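Local coordinates for protein tRNA-splicing ligase RtcB (Thermus thermophilus, PDB 2EPG) that probably joins RNA ends as a manganese-dependent, GTP-driven ligase, sealing 2',3'-cyclic phosphate or 3'-phosphate ends to 5'-hydroxyl ends, at residues Lys153-Glu158 with Ala164-Lys169; Leu160-Gly163 with Val168-Gly171. All blocks are in the same frame, centred on the assembly; numbering follows the deposited sequence.

Both contacts join the same two consecutive helices, 153-162 and 164-169, which follow one another closely through a bend at Gly163. Contact 1 pairs Lys153-Glu158 of the first helix with Ala164-Lys169 of the second; contact 2 pairs the end of the first, Leu160-Gly163, with Val168-Gly171 at the end of the second. Their centres lie about 4 Å apart, and they share Val168 and Lys169. Contact 1 rests on the indole of Trp166 and is partly buried, whereas contact 2 is a salt bridge at the surface. Together they tie two helices that meet at a sharp bend, with centres about 21 and 20 Å from the centre of the chain and away from the predicted manganese and GMP sites.

Contact 1: residues Lys153-Glu158 with Ala164-Lys169; sequences KRELKE and AGWLVK
Trp166 reaches across from helix 164-169 and lays its indole against one side of helix 153-162, where Glu155 and Glu158, neighbours on successive turns, receive it. From CB the side chain leaves with CG anti to the backbone N (chi1 -169°), which carries the ring away from its own helix and across to the other. Along the five-membered ring, CD1 lies 3.7 Å from CB of Glu158. Next comes NE1, whose N-H is given to Glu158 OE1 at 2.8 Å; the bond is bent, with an angle of 150° at the hydrogen, and reaches the oxygen on its anti side. CE2 passes 3.5 Å from that same OE1. The chain bends sharply at Gly163 between the two helices, and the indole bridges the angle between them, with Ile159 of the first also against it. Further out, CZ2 and CH2 meet Glu155 CB obliquely at the rim, CH2 at 3.9 Å from Glu155 CB, while the backbone O of Glu155 lies over one face, offset toward the rim. The Glu155 carboxylate stands steeply to the ring plane, and its OE1 accepts the backbone N-H of Ser152. Glu155 OE2 lies at the indole edge, 4.0 Å from Trp166 CH2. Arg170 adds a cation-pi contact to the indole, and Glu158 OE2 has a long charge pairing with Arg154 NE.

Contact 2: residues Leu160-Gly163 with Val168-Gly171; sequences LKEG and VKRG
Glu162 OE1 and Lys169 NZ form a salt bridge of 3.2 Å between the last turns of the two helices. The carboxylate is sent over by an extended chain with CG anti to the backbone N (chi1 -175°), and the ammonium comes in on the syn side of OE1, though 33° out of the carboxylate plane. Lys169 crosses Glu162 at about a right angle and folds at chi3 (59°), which brings its methylenes to the oxygen as well: Lys169 CD lies 3.3 Å from Glu162 OE1. This is the close part of the contact, several atoms of one lysine gathered on a single oxygen. The other part is loose. Arg170 NH2 stands 4.2 Å from Glu162 OE1, which lies near the guanidinium plane but too far for a salt bridge, and the arginine charge probably adds only a diffuse attraction. Lys169 and Arg170 are both exposed, and solvent would be expected to weaken the pairing. With an alanine here in place of Glu162, the carboxylate is gone and the Lys169 ammonium is likely to be left without its mate and free to turn. Glycines end both helices: Gly163 takes a positive phi after helix 153-162, and Gly171 is the C-prime residue of a Schellman motif, its N bonded to Val168 O and Tyr172 N to Leu167 O. In the same two segments, Leu160 packs on Ala299 and Phe303, and Val168 on Gln309, so both helices rest on the long helix 288-321.

Contact 1: residues Lys153-Glu158 with Ala164-Lys169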
ATOM      1  N   LYS A 153     -23.270   4.265 -13.464  1.00 48.60           N
ATOM      2  CA  LYS A 153     -22.378   3.204 -13.904  1.00 48.54           C
ATOM      3  C   LYS A 153     -21.378   3.730 -14.936  1.00 47.05           C
ATOM      4  O   LYS A 153     -20.234   3.274 -15.001  1.00 46.52           O
ATOM      5  CB  LYS A 153     -23.190   2.034 -14.471  1.00 51.25           C
ATOM      6  CG  LYS A 153     -24.298   2.448 -15.422  1.00 56.60           C
ATOM      7  CD  LYS A 153     -25.323   1.328 -15.606  1.00 59.90           C
ATOM      8  CE  LYS A 153     -26.582   1.832 -16.313  1.00 61.58           C
ATOM      9  NZ  LYS A 153     -27.579   0.742 -16.540  1.00 63.65           N
ATOM     10  N   ARG A 154     -21.798   4.695 -15.741  1.00 45.60           N
ATOM     11  CA  ARG A 154     -20.884   5.250 -16.721  1.00 45.29           C
ATOM     12  C   ARG A 154     -19.815   6.062 -15.988  1.00 43.93           C
ATOM     13  O   ARG A 154     -18.658   6.093 -16.394  1.00 42.11           O
ATOM     14  CB  ARG A 154     -21.605   6.166 -17.704  1.00 47.56           C
ATOM     15  CG  ARG A 154     -20.698   6.603 -18.838  1.00 53.27           C
ATOM     16  CD  ARG A 154     -21.208   7.849 -19.531  1.00 58.75           C
ATOM     17  NE  ARG A 154     -21.277   8.987 -18.618  1.00 62.06           N
ATOM     18  CZ  ARG A 154     -21.646  10.212 -18.981  1.00 64.33           C
ATOM     19  NH1 ARG A 154     -21.685  11.189 -18.081  1.00 65.29           N
ATOM     20  NH2 ARG A 154     -21.972  10.464 -20.246  1.00 64.68           N
ATOM     21  N   GLU A 155     -20.213   6.718 -14.905  1.00 42.32           N
ATOM     22  CA  GLU A 155     -19.285   7.525 -14.138  1.00 42.22           C
ATOM     23  C   GLU A 155     -18.279   6.657 -13.412  1.00 42.97           C
ATOM     24  O   GLU A 155     -17.082   6.915 -13.468  1.00 41.32           O
ATOM     25  CB  GLU A 155     -20.031   8.394 -13.129  1.00 41.62           C
ATOM     26  CG  GLU A 155     -20.923   9.424 -13.795  1.00 42.91           C
ATOM     27  CD  GLU A 155     -21.576  10.359 -12.812  1.00 42.77           C
ATOM     28  OE1 GLU A 155     -22.069   9.884 -11.765  1.00 42.40           O
ATOM     29  OE2 GLU A 155     -21.604  11.572 -13.101  1.00 45.65           O
ATOM     30  N   LEU A 156     -18.744   5.618 -12.738  1.00 42.35           N
ATOM     31  CA  LEU A 156     -17.788   4.802 -12.031  1.00 44.67           C
ATOM     32  C   LEU A 156     -16.926   4.026 -13.023  1.00 43.76           C
ATOM     33  O   LEU A 156     -15.836   3.575 -12.687  1.00 44.03           O
ATOM     34  CB  LEU A 156     -18.498   3.910 -11.015  1.00 47.44           C
ATOM     35  CG  LEU A 156     -19.110   2.574 -11.362  1.00 51.31           C
ATOM     36  CD1 LEU A 156     -18.189   1.466 -10.847  1.00 53.05           C
ATOM     37  CD2 LEU A 156     -20.482   2.470 -10.690  1.00 54.57           C
ATOM     38  N   LYS A 157     -17.396   3.943 -14.265  1.00 41.96           N
ATOM     39  CA  LYS A 157     -16.674   3.269 -15.345  1.00 40.48           C
ATOM     40  C   LYS A 157     -15.495   4.177 -15.724  1.00 37.64           C
ATOM     41  O   LYS A 157     -14.372   3.718 -15.957  1.00 35.09           O
ATOM     42  CB  LYS A 157     -17.594   3.107 -16.557  1.00 43.72           C
ATOM     43  CG  LYS A 157     -17.301   1.925 -17.447  1.00 46.65           C
ATOM     44  CD  LYS A 157     -17.918   0.638 -16.904  1.00 48.60           C
ATOM     45  CE  LYS A 157     -17.914  -0.455 -17.974  1.00 50.54           C
ATOM     46  NZ  LYS A 157     -18.480  -1.755 -17.488  1.00 54.98           N
ATOM     47  N   GLU A 158     -15.768   5.470 -15.803  1.00 34.60           N
ATOM     48  CA  GLU A 158     -14.729   6.436 -16.112  1.00 35.05           C
ATOM     49  C   GLU A 158     -13.743   6.471 -14.929  1.00 32.68           C
ATOM     50  O   GLU A 158     -12.534   6.607 -15.122  1.00 30.12           O
ATOM     51  CB  GLU A 158     -15.355   7.811 -16.349  1.00 34.96           C
ATOM     52  CG  GLU A 158     -16.251   7.821 -17.567  1.00 38.91           C
ATOM     53  CD  GLU A 158     -16.869   9.174 -17.834  1.00 42.09           C
ATOM     54  OE1 GLU A 158     -16.789  10.046 -16.941  1.00 43.48           O
ATOM     55  OE2 GLU A 158     -17.443   9.356 -18.933  1.00 44.25           O
ATOM     56  N   ALA A 164      -8.163   8.690  -9.224  1.00 27.55           N
ATOM     57  CA  ALA A 164      -8.518   9.751  -8.287  1.00 26.85           C
ATOM     58  C   ALA A 164      -8.746  11.095  -8.955  1.00 25.91           C
ATOM     59  O   ALA A 164      -9.588  11.869  -8.510  1.00 25.54           O
ATOM     60  CB  ALA A 164      -7.437   9.885  -7.202  1.00 26.50           C
ATOM     61  N   GLY A 165      -7.989  11.371 -10.012  1.00 25.08           N
ATOM     62  CA  GLY A 165      -8.133  12.627 -10.726  1.00 24.88           C
ATOM     63  C   GLY A 165      -9.545  12.905 -11.228  1.00 26.03           C
ATOM     64  O   GLY A 165      -9.936  14.061 -11.290  1.00 26.17           O
ATOM     65  N   TRP A 166     -10.304  11.867 -11.593  1.00 26.68           N
ATOM     66  CA  TRP A 166     -11.679  12.057 -12.084  1.00 28.12           C
ATOM     67  C   TRP A 166     -12.491  12.771 -11.015  1.00 28.63           C
ATOM     68  O   TRP A 166     -13.198  13.734 -11.302  1.00 29.08           O
ATOM     69  CB  TRP A 166     -12.354  10.707 -12.389  1.00 28.84           C
ATOM     70  CG  TRP A 166     -13.680  10.808 -13.149  1.00 32.15           C
ATOM     71  CD1 TRP A 166     -13.861  10.707 -14.503  1.00 32.44           C
ATOM     72  CD2 TRP A 166     -14.994  11.011 -12.588  1.00 31.52           C
ATOM     73  NE1 TRP A 166     -15.196  10.831 -14.816  1.00 33.87           N
ATOM     74  CE2 TRP A 166     -15.912  11.019 -13.661  1.00 33.23           C
ATOM     75  CE3 TRP A 166     -15.479  11.187 -11.284  1.00 32.26           C
ATOM     76  CZ2 TRP A 166     -17.291  11.196 -13.472  1.00 34.75           C
ATOM     77  CZ3 TRP A 166     -16.850  11.364 -11.091  1.00 34.07           C
ATOM     78  CH2 TRP A 166     -17.742  11.368 -12.186  1.00 34.03           C
ATOM     79  N   LEU A 167     -12.379  12.289  -9.779  1.00 27.63           N
ATOM     80  CA  LEU A 167     -13.094  12.865  -8.650  1.00 28.41           C
ATOM     81  C   LEU A 167     -12.624  14.279  -8.313  1.00 29.90           C
ATOM     82  O   LEU A 167     -13.435  15.144  -8.006  1.00 30.30           O
ATOM     83  CB  LEU A 167     -12.933  11.975  -7.421  1.00 26.25           C
ATOM     84  CG  LEU A 167     -13.676  10.633  -7.408  1.00 26.57           C
ATOM     85  CD1 LEU A 167     -13.240   9.816  -6.185  1.00 22.82           C
ATOM     86  CD2 LEU A 167     -15.172  10.889  -7.359  1.00 23.25           C
ATOM     87  N   VAL A 168     -11.315  14.508  -8.357  1.00 28.79           N
ATOM     88  CA  VAL A 168     -10.783  15.829  -8.052  1.00 30.74           C
ATOM     89  C   VAL A 168     -11.303  16.869  -9.047  1.00 31.18           C
ATOM     90  O   VAL A 168     -11.683  17.971  -8.657  1.00 31.17           O
ATOM     91  CB  VAL A 168      -9.237  15.835  -8.105  1.00 30.00           C
ATOM     92  CG1 VAL A 168      -8.716  17.268  -7.977  1.00 26.54           C
ATOM     93  CG2 VAL A 168      -8.695  14.958  -6.998  1.00 27.02           C
ATOM     94  N   LYS A 169     -11.289  16.520 -10.332  1.00 32.93           N
ATOM     95  CA  LYS A 169     -11.767  17.419 -11.378  1.00 33.77           C
ATOM     96  C   LYS A 169     -13.255  17.730 -11.248  1.00 34.11           C
ATOM     97  O   LYS A 169     -13.721  18.695 -11.832  1.00 35.15           O
ATOM     98  CB  LYS A 169     -11.464  16.831 -12.760  1.00 33.94           C
ATOM     99  CG  LYS A 169      -9.975  16.797 -13.073  1.00 37.06           C
ATOM    100  CD  LYS A 169      -9.631  15.865 -14.232  1.00 37.06           C
ATOM    101  CE  LYS A 169     -10.336  16.265 -15.513  1.00 35.13           C
ATOM    102  NZ  LYS A 169      -9.850  15.432 -16.637  1.00 35.42           N
TER

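Contact 2: residues Leu160-Gly163 with Val168-Gly171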
ATOM      1  N   LEU A 160     -12.846   4.000 -13.048  1.00 32.82           N
ATOM      2  CA  LEU A 160     -11.936   2.869 -13.139  1.00 32.79           C
ATOM      3  C   LEU A 160     -10.779   3.118 -14.096  1.00 32.79           C
ATOM      4  O   LEU A 160      -9.705   2.529 -13.952  1.00 30.22           O
ATOM      5  CB  LEU A 160     -12.678   1.599 -13.567  1.00 31.69           C
ATOM      6  CG  LEU A 160     -13.835   1.114 -12.694  1.00 34.86           C
ATOM      7  CD1 LEU A 160     -14.282  -0.273 -13.182  1.00 38.57           C
ATOM      8  CD2 LEU A 160     -13.422   1.049 -11.247  1.00 34.06           C
ATOM      9  N   LYS A 161     -10.998   3.989 -15.076  1.00 33.21           N
ATOM     10  CA  LYS A 161      -9.975   4.287 -16.067  1.00 34.05           C
ATOM     11  C   LYS A 161      -9.106   5.471 -15.711  1.00 33.12           C
ATOM     12  O   LYS A 161      -7.894   5.464 -15.952  1.00 33.05           O
ATOM     13  CB  LYS A 161     -10.623   4.581 -17.428  1.00 36.76           C
ATOM     14  CG  LYS A 161     -11.290   3.395 -18.090  1.00 40.74           C
ATOM     15  CD  LYS A 161     -12.054   3.794 -19.369  1.00 46.44           C
ATOM     16  CE  LYS A 161     -13.220   4.734 -19.037  1.00 47.34           C
ATOM     17  NZ  LYS A 161     -14.037   5.107 -20.226  1.00 51.99           N
ATOM     18  N   GLU A 162      -9.731   6.491 -15.134  1.00 33.09           N
ATOM     19  CA  GLU A 162      -9.029   7.729 -14.826  1.00 33.88           C
ATOM     20  C   GLU A 162      -8.450   7.857 -13.421  1.00 33.42           C
ATOM     21  O   GLU A 162      -7.532   8.643 -13.207  1.00 36.53           O
ATOM     22  CB  GLU A 162      -9.955   8.924 -15.135  1.00 32.70           C
ATOM     23  CG  GLU A 162      -9.294  10.313 -14.980  1.00 35.82           C
ATOM     24  CD  GLU A 162     -10.206  11.469 -15.403  1.00 37.54           C
ATOM     25  OE1 GLU A 162      -9.945  12.630 -15.000  1.00 37.81           O
ATOM     26  OE2 GLU A 162     -11.174  11.218 -16.152  1.00 36.54           O
ATOM     27  N   GLY A 163      -8.980   7.109 -12.461  1.00 32.94           N
ATOM     28  CA  GLY A 163      -8.450   7.197 -11.109  1.00 30.36           C
ATOM     29  C   GLY A 163      -8.941   8.355 -10.257  1.00 30.30           C
ATOM     30  O   GLY A 163     -10.001   8.934 -10.523  1.00 28.59           O
ATOM     31  N   VAL A 168     -11.315  14.508  -8.357  1.00 28.79           N
ATOM     32  CA  VAL A 168     -10.783  15.829  -8.052  1.00 30.74           C
ATOM     33  C   VAL A 168     -11.303  16.869  -9.047  1.00 31.18           C
ATOM     34  O   VAL A 168     -11.683  17.971  -8.657  1.00 31.17           O
ATOM     35  CB  VAL A 168      -9.237  15.835  -8.105  1.00 30.00           C
ATOM     36  CG1 VAL A 168      -8.716  17.268  -7.977  1.00 26.54           C
ATOM     37  CG2 VAL A 168      -8.695  14.958  -6.998  1.00 27.02           C
ATOM     38  N   LYS A 169     -11.289  16.520 -10.332  1.00 32.93           N
ATOM     39  CA  LYS A 169     -11.767  17.419 -11.378  1.00 33.77           C
ATOM     40  C   LYS A 169     -13.255  17.730 -11.248  1.00 34.11           C
ATOM     41  O   LYS A 169     -13.721  18.695 -11.832  1.00 35.15           O
ATOM     42  CB  LYS A 169     -11.464  16.831 -12.760  1.00 33.94           C
ATOM     43  CG  LYS A 169      -9.975  16.797 -13.073  1.00 37.06           C
ATOM     44  CD  LYS A 169      -9.631  15.865 -14.232  1.00 37.06           C
ATOM     45  CE  LYS A 169     -10.336  16.265 -15.513  1.00 35.13           C
ATOM     46  NZ  LYS A 169      -9.850  15.432 -16.637  1.00 35.42           N
ATOM     47  N   ARG A 170     -14.002  16.928 -10.486  1.00 35.55           N
ATOM     48  CA  ARG A 170     -15.432  17.200 -10.295  1.00 35.25           C
ATOM     49  C   ARG A 170     -15.718  17.791  -8.924  1.00 35.09           C
ATOM     50  O   ARG A 170     -16.850  17.768  -8.460  1.00 33.00           O
ATOM     51  CB  ARG A 170     -16.293  15.943 -10.474  1.00 34.39           C
ATOM     52  CG  ARG A 170     -16.739  15.655 -11.910  1.00 36.39           C
ATOM     53  CD  ARG A 170     -15.633  15.046 -12.711  1.00 36.40           C
ATOM     54  NE  ARG A 170     -15.953  14.851 -14.122  1.00 37.51           N
ATOM     55  CZ  ARG A 170     -15.068  14.402 -15.006  1.00 37.39           C
ATOM     56  NH1 ARG A 170     -15.398  14.243 -16.274  1.00 35.17           N
ATOM     57  NH2 ARG A 170     -13.830  14.109 -14.612  1.00 37.81           N
ATOM     58  N   GLY A 171     -14.688  18.294  -8.258  1.00 34.96           N
ATOM     59  CA  GLY A 171     -14.905  18.914  -6.959  1.00 33.66           C
ATOM     60  C   GLY A 171     -14.702  18.086  -5.707  1.00 32.06           C
ATOM     61  O   GLY A 171     -14.804  18.614  -4.611  1.00 33.36           O
TER